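Local atomic coordinates of integral membrane indolylacetylinositol arabinosyltransferase EmbC (Mycolicibacterium smegmatis, PDB entry 7BVE), a protein that probably transfers arabinofuranosyl units onto growing arabinan chains of the mycobacterial cell wall, as a multi-spanning membrane glycosyltransferase of the GT-C class. Residues W270-D280 with L376-P384; T510-F521 with T616-W627. All coordinates share one frame; numbering follows the deposited sequence.

Contact 1. Residues W270-D280 with L376-P384. With 95E (Ethambutol), chain G; PO4 (phosphate ion), chain F.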
loop_
_atom_site.group_PDB
_atom_site.type_symbol
_atom_site.label_atom_id
_atom_site.label_comp_id
_atom_site.label_asym_id
_atom_site.label_seq_id
_atom_site.Cartn_x
_atom_site.Cartn_y
_atom_site.Cartn_z
ATOM N N TRP A 270 15.358 -10.996 -27.921
ATOM C CA TRP A 270 15.144 -10.793 -26.497
ATOM C C TRP A 270 15.841 -11.859 -25.665
ATOM O O TRP A 270 16.151 -11.622 -24.498
ATOM C CB TRP A 270 13.655 -10.794 -26.205
ATOM C CG TRP A 270 13.298 -10.523 -24.811
ATOM C CD1 TRP A 270 12.967 -11.433 -23.869
ATOM C CD2 TRP A 270 13.184 -9.248 -24.195
ATOM N NE1 TRP A 270 12.667 -10.810 -22.694
ATOM C CE2 TRP A 270 12.796 -9.461 -22.869
ATOM C CE3 TRP A 270 13.382 -7.941 -24.636
ATOM C CZ2 TRP A 270 12.598 -8.424 -21.982
ATOM C CZ3 TRP A 270 13.189 -6.918 -23.757
ATOM C CH2 TRP A 270 12.791 -7.160 -22.446
ATOM N N HIS A 271 16.072 -13.042 -26.233
ATOM C CA HIS A 271 16.867 -14.042 -25.536
ATOM C C HIS A 271 18.300 -13.579 -25.359
ATOM O O HIS A 271 18.932 -13.896 -24.350
ATOM C CB HIS A 271 16.819 -15.362 -26.299
ATOM C CG HIS A 271 17.531 -16.490 -25.622
ATOM N ND1 HIS A 271 17.022 -17.135 -24.519
ATOM C CD2 HIS A 271 18.698 -17.108 -25.912
ATOM C CE1 HIS A 271 17.852 -18.091 -24.151
ATOM N NE2 HIS A 271 18.877 -18.095 -24.980
ATOM N N PHE A 272 18.827 -12.813 -26.309
ATOM C CA PHE A 272 20.183 -12.294 -26.103
ATOM C C PHE A 272 20.239 -10.983 -25.310
ATOM O O PHE A 272 20.837 -10.948 -24.233
ATOM C CB PHE A 272 20.904 -12.162 -27.439
ATOM C CG PHE A 272 21.319 -13.471 -28.000
ATOM C CD1 PHE A 272 22.453 -14.095 -27.534
ATOM C CD2 PHE A 272 20.566 -14.101 -28.964
ATOM C CE1 PHE A 272 22.838 -15.308 -28.025
ATOM C CE2 PHE A 272 20.949 -15.317 -29.461
ATOM C CZ PHE A 272 22.087 -15.919 -28.988
ATOM N N VAL A 273 19.651 -9.898 -25.810
ATOM C CA VAL A 273 19.660 -8.619 -25.082
ATOM C C VAL A 273 18.328 -8.496 -24.340
ATOM O O VAL A 273 17.380 -7.846 -24.773
ATOM C CB VAL A 273 19.954 -7.431 -26.007
ATOM C CG1 VAL A 273 21.359 -7.473 -26.483
ATOM C CG2 VAL A 273 19.181 -7.488 -27.242
ATOM N N GLY A 274 18.254 -9.072 -23.158
ATOM C CA GLY A 274 16.963 -9.177 -22.513
ATOM C C GLY A 274 17.086 -9.177 -21.015
ATOM O O GLY A 274 18.073 -9.657 -20.455
ATOM N N ALA A 275 16.069 -8.646 -20.362
ATOM C CA ALA A 275 16.042 -8.623 -18.917
ATOM C C ALA A 275 15.610 -9.974 -18.381
ATOM O O ALA A 275 14.773 -10.656 -18.973
ATOM C CB ALA A 275 15.093 -7.548 -18.420
ATOM N N ASN A 276 16.185 -10.351 -17.252
ATOM C CA ASN A 276 15.891 -11.606 -16.588
ATOM C C ASN A 276 15.012 -11.338 -15.377
ATOM O O ASN A 276 14.913 -10.210 -14.893
ATOM C CB ASN A 276 17.188 -12.287 -16.168
ATOM C CG ASN A 276 18.046 -12.658 -17.345
ATOM O OD1 ASN A 276 17.563 -13.218 -18.317
ATOM N ND2 ASN A 276 19.321 -12.313 -17.283
ATOM N N THR A 277 14.371 -12.390 -14.887
ATOM C CA THR A 277 13.496 -12.252 -13.735
ATOM C C THR A 277 14.319 -12.204 -12.452
ATOM O O THR A 277 15.548 -12.288 -12.464
ATOM C CB THR A 277 12.480 -13.387 -13.700
ATOM O OG1 THR A 277 13.160 -14.641 -13.593
ATOM C CG2 THR A 277 11.663 -13.382 -14.962
ATOM N N ALA A 278 13.632 -12.061 -11.321
ATOM C CA ALA A 278 14.331 -11.969 -10.047
ATOM C C ALA A 278 14.891 -13.315 -9.607
ATOM O O ALA A 278 16.015 -13.386 -9.104
ATOM C CB ALA A 278 13.397 -11.410 -8.977
ATOM N N ASP A 279 14.132 -14.391 -9.797
ATOM C CA ASP A 279 14.486 -15.696 -9.252
ATOM C C ASP A 279 15.107 -16.568 -10.338
ATOM O O ASP A 279 14.496 -17.494 -10.859
ATOM C CB ASP A 279 13.258 -16.349 -8.650
ATOM C CG ASP A 279 12.725 -15.585 -7.476
ATOM O OD1 ASP A 279 13.535 -14.949 -6.777
ATOM O OD2 ASP A 279 11.501 -15.599 -7.254
ATOM N N ASP A 280 16.347 -16.273 -10.664
ATOM C CA ASP A 280 17.125 -17.138 -11.535
ATOM C C ASP A 280 18.362 -17.680 -10.854
ATOM O O ASP A 280 18.691 -18.855 -11.026
ATOM C CB ASP A 280 17.539 -16.391 -12.799
ATOM C CG ASP A 280 16.369 -16.029 -13.664
ATOM O OD1 ASP A 280 15.339 -16.727 -13.596
ATOM O OD2 ASP A 280 16.483 -15.046 -14.419
ATOM N N LEU A 376 7.510 -11.193 -22.924
ATOM C CA LEU A 376 8.825 -10.566 -22.802
ATOM C C LEU A 376 9.127 -10.024 -21.403
ATOM O O LEU A 376 10.204 -10.347 -20.879
ATOM C CB LEU A 376 9.013 -9.511 -23.900
ATOM C CG LEU A 376 8.963 -9.966 -25.356
ATOM C CD1 LEU A 376 9.301 -8.806 -26.247
ATOM C CD2 LEU A 376 9.864 -11.130 -25.642
ATOM N N PRO A 377 8.270 -9.243 -20.729
ATOM C CA PRO A 377 8.650 -8.797 -19.384
ATOM C C PRO A 377 8.518 -9.835 -18.283
ATOM O O PRO A 377 8.979 -9.571 -17.170
ATOM C CB PRO A 377 7.689 -7.642 -19.123
ATOM C CG PRO A 377 6.544 -7.937 -19.885
ATOM C CD PRO A 377 7.026 -8.556 -21.133
ATOM N N LEU A 378 7.919 -10.996 -18.529
ATOM C CA LEU A 378 7.515 -11.879 -17.445
ATOM C C LEU A 378 8.032 -13.304 -17.533
ATOM O O LEU A 378 7.986 -14.003 -16.518
ATOM C CB LEU A 378 5.983 -11.927 -17.347
ATOM C CG LEU A 378 5.267 -10.698 -16.797
ATOM C CD1 LEU A 378 3.797 -10.772 -17.054
ATOM C CD2 LEU A 378 5.502 -10.609 -15.321
ATOM N N ASN A 379 8.525 -13.767 -18.682
ATOM C CA ASN A 379 8.876 -15.176 -18.825
ATOM C C ASN A 379 10.278 -15.379 -19.383
ATOM O O ASN A 379 10.510 -16.341 -20.103
ATOM C CB ASN A 379 7.873 -15.910 -19.715
ATOM C CG ASN A 379 6.510 -16.020 -19.095
ATOM O OD1 ASN A 379 6.384 -16.136 -17.893
ATOM N ND2 ASN A 379 5.482 -16.029 -19.917
ATOM N N ASN A 380 11.224 -14.489 -19.099
ATOM C CA ASN A 380 12.603 -14.698 -19.551
ATOM C C ASN A 380 13.477 -15.196 -18.400
ATOM O O ASN A 380 14.377 -14.513 -17.922
ATOM C CB ASN A 380 13.168 -13.420 -20.156
ATOM C CG ASN A 380 14.428 -13.670 -20.956
ATOM O OD1 ASN A 380 14.807 -14.809 -21.191
ATOM N ND2 ASN A 380 15.101 -12.607 -21.340
ATOM N N GLY A 381 13.226 -16.416 -17.967
ATOM C CA GLY A 381 13.970 -16.942 -16.850
ATOM C C GLY A 381 13.756 -18.414 -16.636
ATOM O O GLY A 381 13.322 -19.134 -17.534
ATOM N N LEU A 382 14.067 -18.854 -15.421
ATOM C CA LEU A 382 14.021 -20.256 -15.040
ATOM C C LEU A 382 12.811 -20.601 -14.186
ATOM O O LEU A 382 12.712 -21.730 -13.707
ATOM C CB LEU A 382 15.302 -20.626 -14.292
ATOM C CG LEU A 382 16.583 -20.480 -15.100
ATOM C CD1 LEU A 382 17.777 -20.796 -14.249
ATOM C CD2 LEU A 382 16.529 -21.389 -16.282
ATOM N N ARG A 383 11.882 -19.665 -14.009
ATOM C CA ARG A 383 10.706 -19.870 -13.179
ATOM C C ARG A 383 9.745 -20.873 -13.829
ATOM O O ARG A 383 9.895 -21.207 -15.004
ATOM C CB ARG A 383 10.042 -18.514 -12.933
ATOM C CG ARG A 383 10.806 -17.701 -11.917
ATOM C CD ARG A 383 10.076 -16.472 -11.460
ATOM N NE ARG A 383 8.813 -16.802 -10.790
ATOM C CZ ARG A 383 8.724 -17.177 -9.524
ATOM N NH1 ARG A 383 9.816 -17.292 -8.781
ATOM N NH2 ARG A 383 7.548 -17.459 -8.998
ATOM N N PRO A 384 8.772 -21.411 -13.087
ATOM C CA PRO A 384 7.840 -22.361 -13.701
ATOM C C PRO A 384 6.755 -21.741 -14.567
ATOM O O PRO A 384 5.909 -22.482 -15.063
ATOM C CB PRO A 384 7.219 -23.060 -12.485
ATOM C CG PRO A 384 7.310 -22.101 -11.416
ATOM C CD PRO A 384 8.594 -21.402 -11.616
HETATM C C2 95E G . 11.002 -20.811 -3.636
HETATM O O12 95E G . 10.999 -12.452 -5.011
HETATM C C11 95E G . 10.669 -13.589 -4.959
HETATM C C10 95E G . 11.043 -14.464 -3.764
HETATM C C13 95E G . 12.130 -13.810 -2.918
HETATM C C14 95E G . 11.618 -13.390 -1.545
HETATM N N9 95E G . 11.525 -15.748 -4.226
HETATM C C8 95E G . 10.407 -16.664 -4.237
HETATM C C7 95E G . 10.860 -18.039 -3.771
HETATM N N6 95E G . 11.425 -18.774 -4.878
HETATM C C3 95E G . 10.750 -20.049 -4.929
HETATM O O1 95E G . 10.130 -20.905 -2.843
HETATM C C4 95E G . 11.287 -20.835 -6.111
HETATM C C5 95E G . 11.660 -19.890 -7.246
HETATM P P PO4 F . 6.890 -18.483 -5.095
HETATM O O1 PO4 F . 6.988 -19.258 -6.385
HETATM O O2 PO4 F . 7.504 -17.120 -5.278
HETATM O O3 PO4 F . 5.439 -18.346 -4.710
HETATM O O4 PO4 F . 7.622 -19.213 -4.000
#
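D279 and R383 are joined by a salt bridge, OD2 to NH1, of 2.8 Å. The carboxylate and guanidinium planes stand 52° apart, so the two groups meet at one corner and not as a flat double pair. R383 reaches this point because its chain bends at chi3 (62°). The same D279 OD2 lies 3.0 Å from N9 of ethambutol, while NH2 of R383 donates to O1 of a phosphate ion at 3.2 Å; NH1 and NH2 thus face different partners, which should restrict rotation of the guanidinium.

Two hydrogen bonds join the loops. The backbone N of L382 donates to OD1 of D280 (3.1 Å, nearly straight at 166°), meeting that oxygen from above the carboxylate plane. ND2 of N380 makes a weak bond to O of A275, and OD1 of N380 bonds weakly to NH1 of R331. CA of N276 adds a CH...O contact with O of N380 (3.5 Å). These loops follow helices 258-272 and 361-378 in the GT-C membrane domain, and D279 and R383 lie in the ethambutol pocket, which W965 and others complete.

Apolar contact is concentrated at the helix ends. CD2 of L376 sits over one face of the W270 indole, 3.8 Å from the centroid of the five-membered ring in a CH-pi contact, and CB of L376 covers that same face nearer its rim. CA of G274 lies over the opposite face.

Contact 2. Residues T510-F521 with T616-W627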
loop_
_atom_site.group_PDB
_atom_site.type_symbol
_atom_site.label_atom_id
_atom_site.label_comp_id
_atom_site.label_asym_id
_atom_site.label_seq_id
_atom_site.Cartn_x
_atom_site.Cartn_y
_atom_site.Cartn_z
ATOM N N THR A 510 2.902 0.327 -7.881
ATOM C CA THR A 510 3.965 1.059 -7.217
ATOM C C THR A 510 4.839 1.735 -8.266
ATOM O O THR A 510 4.504 1.780 -9.450
ATOM C CB THR A 510 4.779 0.138 -6.316
ATOM O OG1 THR A 510 5.268 -0.971 -7.076
ATOM C CG2 THR A 510 3.943 -0.359 -5.166
ATOM N N THR A 511 5.965 2.288 -7.838
ATOM C CA THR A 511 6.942 2.911 -8.725
ATOM C C THR A 511 8.253 2.191 -8.428
ATOM O O THR A 511 9.063 2.642 -7.616
ATOM C CB THR A 511 7.016 4.423 -8.489
ATOM O OG1 THR A 511 5.716 4.991 -8.669
ATOM C CG2 THR A 511 7.938 5.079 -9.472
ATOM N N SER A 512 8.448 1.057 -9.089
ATOM C CA SER A 512 9.471 0.080 -8.752
ATOM C C SER A 512 9.588 -0.880 -9.932
ATOM O O SER A 512 8.836 -0.731 -10.898
ATOM C CB SER A 512 9.096 -0.633 -7.450
ATOM O OG SER A 512 7.944 -1.430 -7.616
ATOM N N PRO A 513 10.522 -1.838 -9.937
ATOM C CA PRO A 513 10.476 -2.883 -10.971
ATOM C C PRO A 513 9.271 -3.811 -10.900
ATOM O O PRO A 513 8.989 -4.487 -11.893
ATOM C CB PRO A 513 11.781 -3.646 -10.748
ATOM C CG PRO A 513 12.679 -2.649 -10.213
ATOM C CD PRO A 513 11.869 -1.765 -9.341
ATOM N N ASP A 514 8.560 -3.885 -9.776
ATOM C CA ASP A 514 7.316 -4.645 -9.745
ATOM C C ASP A 514 6.195 -3.945 -10.489
ATOM O O ASP A 514 5.332 -4.607 -11.069
ATOM C CB ASP A 514 6.873 -4.897 -8.309
ATOM C CG ASP A 514 7.687 -5.962 -7.628
ATOM O OD1 ASP A 514 8.167 -6.871 -8.329
ATOM O OD2 ASP A 514 7.841 -5.901 -6.391
ATOM N N GLY A 515 6.186 -2.623 -10.485
ATOM C CA GLY A 515 5.118 -1.877 -11.107
ATOM C C GLY A 515 5.585 -1.038 -12.268
ATOM O O GLY A 515 5.225 0.133 -12.363
ATOM N N SER A 516 6.405 -1.605 -13.145
ATOM C CA SER A 516 6.981 -0.847 -14.245
ATOM C C SER A 516 5.980 -0.741 -15.392
ATOM O O SER A 516 4.814 -1.117 -15.264
ATOM C CB SER A 516 8.300 -1.476 -14.670
ATOM O OG SER A 516 8.101 -2.781 -15.163
ATOM N N VAL A 517 6.431 -0.196 -16.525
ATOM C CA VAL A 517 5.542 0.108 -17.645
ATOM C C VAL A 517 5.027 -1.172 -18.294
ATOM O O VAL A 517 3.829 -1.300 -18.582
ATOM C CB VAL A 517 6.277 1.002 -18.664
ATOM C CG1 VAL A 517 5.444 1.220 -19.892
ATOM C CG2 VAL A 517 6.630 2.332 -18.061
ATOM N N ALA A 518 5.916 -2.149 -18.485
ATOM C CA ALA A 518 5.610 -3.336 -19.275
ATOM C C ALA A 518 4.594 -4.233 -18.582
ATOM O O ALA A 518 3.609 -4.664 -19.198
ATOM C CB ALA A 518 6.900 -4.096 -19.548
ATOM N N ARG A 519 4.804 -4.492 -17.290
ATOM C CA ARG A 519 3.916 -5.363 -16.530
ATOM C C ARG A 519 2.534 -4.743 -16.371
ATOM O O ARG A 519 1.507 -5.432 -16.502
ATOM C CB ARG A 519 4.529 -5.662 -15.165
ATOM C CG ARG A 519 5.789 -6.498 -15.221
ATOM C CD ARG A 519 6.227 -6.968 -13.850
ATOM N NE ARG A 519 7.392 -7.841 -13.940
ATOM C CZ ARG A 519 7.933 -8.491 -12.919
ATOM N NH1 ARG A 519 7.411 -8.396 -11.711
ATOM N NH2 ARG A 519 8.988 -9.263 -13.116
ATOM N N ARG A 520 2.495 -3.435 -16.122
ATOM C CA ARG A 520 1.230 -2.745 -15.923
ATOM C C ARG A 520 0.426 -2.726 -17.214
ATOM O O ARG A 520 -0.788 -2.964 -17.206
ATOM C CB ARG A 520 1.496 -1.331 -15.412
ATOM C CG ARG A 520 0.287 -0.683 -14.824
ATOM C CD ARG A 520 0.540 0.719 -14.345
ATOM N NE ARG A 520 1.492 0.800 -13.250
ATOM C CZ ARG A 520 1.807 1.934 -12.639
ATOM N NH1 ARG A 520 2.682 1.937 -11.654
ATOM N NH2 ARG A 520 1.210 3.057 -12.986
ATOM N N PHE A 521 1.113 -2.526 -18.345
ATOM C CA PHE A 521 0.452 -2.544 -19.647
ATOM C C PHE A 521 -0.116 -3.914 -19.975
ATOM O O PHE A 521 -1.232 -4.019 -20.498
ATOM C CB PHE A 521 1.427 -2.116 -20.735
ATOM C CG PHE A 521 0.828 -2.112 -22.108
ATOM C CD1 PHE A 521 -0.027 -1.101 -22.498
ATOM C CD2 PHE A 521 1.121 -3.120 -23.010
ATOM C CE1 PHE A 521 -0.576 -1.097 -23.755
ATOM C CE2 PHE A 521 0.570 -3.119 -24.265
ATOM C CZ PHE A 521 -0.276 -2.108 -24.637
ATOM N N THR A 616 -3.444 2.907 -21.954
ATOM C CA THR A 616 -2.067 3.176 -22.355
ATOM C C THR A 616 -1.510 4.397 -21.629
ATOM O O THR A 616 -0.324 4.431 -21.290
ATOM C CB THR A 616 -2.009 3.349 -23.868
ATOM O OG1 THR A 616 -2.631 2.218 -24.479
ATOM C CG2 THR A 616 -0.586 3.399 -24.350
ATOM N N ALA A 617 -2.357 5.397 -21.361
ATOM C CA ALA A 617 -1.957 6.527 -20.527
ATOM C C ALA A 617 -1.668 6.093 -19.101
ATOM O O ALA A 617 -0.743 6.600 -18.464
ATOM C CB ALA A 617 -3.051 7.587 -20.521
ATOM N N LEU A 618 -2.468 5.166 -18.575
ATOM C CA LEU A 618 -2.281 4.719 -17.201
ATOM C C LEU A 618 -1.039 3.846 -17.053
ATOM O O LEU A 618 -0.470 3.760 -15.962
ATOM C CB LEU A 618 -3.535 3.981 -16.737
ATOM C CG LEU A 618 -3.666 3.520 -15.294
ATOM C CD1 LEU A 618 -3.603 4.700 -14.368
ATOM C CD2 LEU A 618 -4.971 2.794 -15.127
ATOM N N SER A 619 -0.586 3.217 -18.142
ATOM C CA SER A 619 0.621 2.396 -18.080
ATOM C C SER A 619 1.896 3.215 -17.908
ATOM O O SER A 619 2.802 2.783 -17.196
ATOM C CB SER A 619 0.731 1.553 -19.338
ATOM O OG SER A 619 -0.396 0.716 -19.459
ATOM N N PHE A 620 1.995 4.383 -18.545
ATOM C CA PHE A 620 3.212 5.190 -18.558
ATOM C C PHE A 620 3.383 6.073 -17.335
ATOM O O PHE A 620 4.217 6.981 -17.360
ATOM C CB PHE A 620 3.265 6.069 -19.802
ATOM C CG PHE A 620 3.756 5.370 -21.014
ATOM C CD1 PHE A 620 5.114 5.192 -21.205
ATOM C CD2 PHE A 620 2.890 4.903 -21.971
ATOM C CE1 PHE A 620 5.590 4.554 -22.312
ATOM C CE2 PHE A 620 3.363 4.259 -23.085
ATOM C CZ PHE A 620 4.720 4.088 -23.253
ATOM N N ALA A 621 2.642 5.828 -16.262
ATOM C CA ALA A 621 2.710 6.658 -15.065
ATOM C C ALA A 621 3.666 6.078 -14.041
ATOM O O ALA A 621 3.427 6.169 -12.840
ATOM C CB ALA A 621 1.325 6.833 -14.467
ATOM N N THR A 622 4.750 5.461 -14.501
ATOM C CA THR A 622 5.714 4.796 -13.643
ATOM C C THR A 622 7.076 4.863 -14.318
ATOM O O THR A 622 7.269 5.608 -15.278
ATOM C CB THR A 622 5.253 3.367 -13.359
ATOM O OG1 THR A 622 6.197 2.712 -12.512
ATOM C CG2 THR A 622 5.080 2.603 -14.640
ATOM N N VAL A 623 8.026 4.080 -13.821
ATOM C CA VAL A 623 9.393 4.093 -14.316
ATOM C C VAL A 623 9.604 2.948 -15.296
ATOM O O VAL A 623 8.836 1.990 -15.356
ATOM C CB VAL A 623 10.400 4.009 -13.157
ATOM C CG1 VAL A 623 10.312 5.237 -12.316
ATOM C CG2 VAL A 623 10.115 2.799 -12.317
ATOM N N ASN A 624 10.673 3.046 -16.075
ATOM C CA ASN A 624 11.092 1.976 -16.978
ATOM C C ASN A 624 12.094 1.061 -16.276
ATOM O O ASN A 624 13.194 0.821 -16.752
ATOM C CB ASN A 624 11.703 2.570 -18.242
ATOM C CG ASN A 624 11.897 1.562 -19.335
ATOM O OD1 ASN A 624 11.133 0.610 -19.442
ATOM N ND2 ASN A 624 12.956 1.717 -20.108
ATOM N N GLY A 625 11.705 0.549 -15.116
ATOM C CA GLY A 625 12.620 -0.146 -14.233
ATOM C C GLY A 625 12.616 -1.646 -14.461
ATOM O O GLY A 625 11.564 -2.256 -14.630
ATOM N N TRP A 626 13.807 -2.224 -14.459
ATOM C CA TRP A 626 14.020 -3.657 -14.559
ATOM C C TRP A 626 14.782 -4.108 -13.315
ATOM O O TRP A 626 15.060 -3.318 -12.418
ATOM C CB TRP A 626 14.754 -3.991 -15.856
ATOM C CG TRP A 626 14.000 -3.593 -17.081
ATOM C CD1 TRP A 626 14.160 -2.455 -17.798
ATOM C CD2 TRP A 626 12.963 -4.330 -17.731
ATOM N NE1 TRP A 626 13.291 -2.428 -18.853
ATOM C CE2 TRP A 626 12.541 -3.571 -18.832
ATOM C CE3 TRP A 626 12.343 -5.554 -17.481
ATOM C CZ2 TRP A 626 11.538 -4.001 -19.689
ATOM C CZ3 TRP A 626 11.357 -5.979 -18.332
ATOM C CH2 TRP A 626 10.959 -5.207 -19.421
ATOM N N TRP A 627 15.142 -5.379 -13.268
ATOM C CA TRP A 627 15.717 -5.980 -12.072
ATOM C C TRP A 627 17.222 -5.721 -12.014
ATOM O O TRP A 627 17.719 -4.806 -12.671
ATOM C CB TRP A 627 15.345 -7.457 -11.998
ATOM C CG TRP A 627 13.926 -7.621 -11.637
ATOM C CD1 TRP A 627 12.900 -7.931 -12.471
ATOM C CD2 TRP A 627 13.351 -7.407 -10.354
ATOM N NE1 TRP A 627 11.723 -7.957 -11.773
ATOM C CE2 TRP A 627 11.974 -7.634 -10.470
ATOM C CE3 TRP A 627 13.872 -7.062 -9.107
ATOM C CZ2 TRP A 627 11.113 -7.528 -9.395
ATOM C CZ3 TRP A 627 13.020 -6.955 -8.045
ATOM C CH2 TRP A 627 11.652 -7.187 -8.191
#
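This is a largely buried contact between two loops and the helix ends they adjoin, within the membrane domain, where the turn leading into helix 517-539 lies against the end of helix 602-619 and the loop that follows it. T622 is central to it. With OG1 anti to the backbone N (chi1 -180°), its hydroxyl donates to O of G515 at 2.8 Å, tilted 31° from the carbonyl plane. The other branch, CG2, rests against the backbone of S516 and V517 and lies over one face of the R520 guanidinium. R520 bends at chi3 to bring that face onto T622, the two side chains coming from opposite directions; its NH2 bonds weakly to O of L618 and its NE weakly to O of L508. O of G515 takes the T622 hydroxyl and, weakly, NH1 of R520.

The first turn of helix 517-539 is also held by V517, whose N makes a weak bond to O of V623 and whose CG1 touches one face of the F620 ring, 4.1 Å from CE1. Further along, the edge of F521 meets OG of S619, 3.6 Å from CD1; that hydroxyl is bonded to O of V615.

At the other end, CB of P513 lies over the W627 indole, 4.0 Å from the centroid of the six-membered ring, a CH-pi contact. OD1 of D514 approaches the indole edge at CZ2 (3.2 Å). NH2 of R519 and NE1 of W627, both donors, are 3.3 Å apart without a hydrogen bond, the guanidinium and ring planes 51° apart. The side chain of W627 lies about 6 Å from bound ethambutol, so the arrangement belongs to the interhelical loops bordering the drug pocket in this GT-C arabinosyltransferase.

Overall arrangement
Both segments of contact 1 precede those of contact 2 in sequence, all within the GT-C membrane domain, and the contact centres are about 16 Å apart. They touch directly: CB of A275 packs on CE3 of W626 at 3.5 Å, while P377 meets A518 and L378 meets R519, joining the end of helix 361-378 to the start of helix 517-539. Helix 688-710 borders both, touching W270, A275 and L376 of contact 1, and V517, A518, F521 and N624 of contact 2. Together the contacts bring loops following helices 258-272, 361-378 and 602-619 and the one leading into 517-539 beside the ethambutol pocket, contact 1 supplying pocket residues and contact 2 lying next to it.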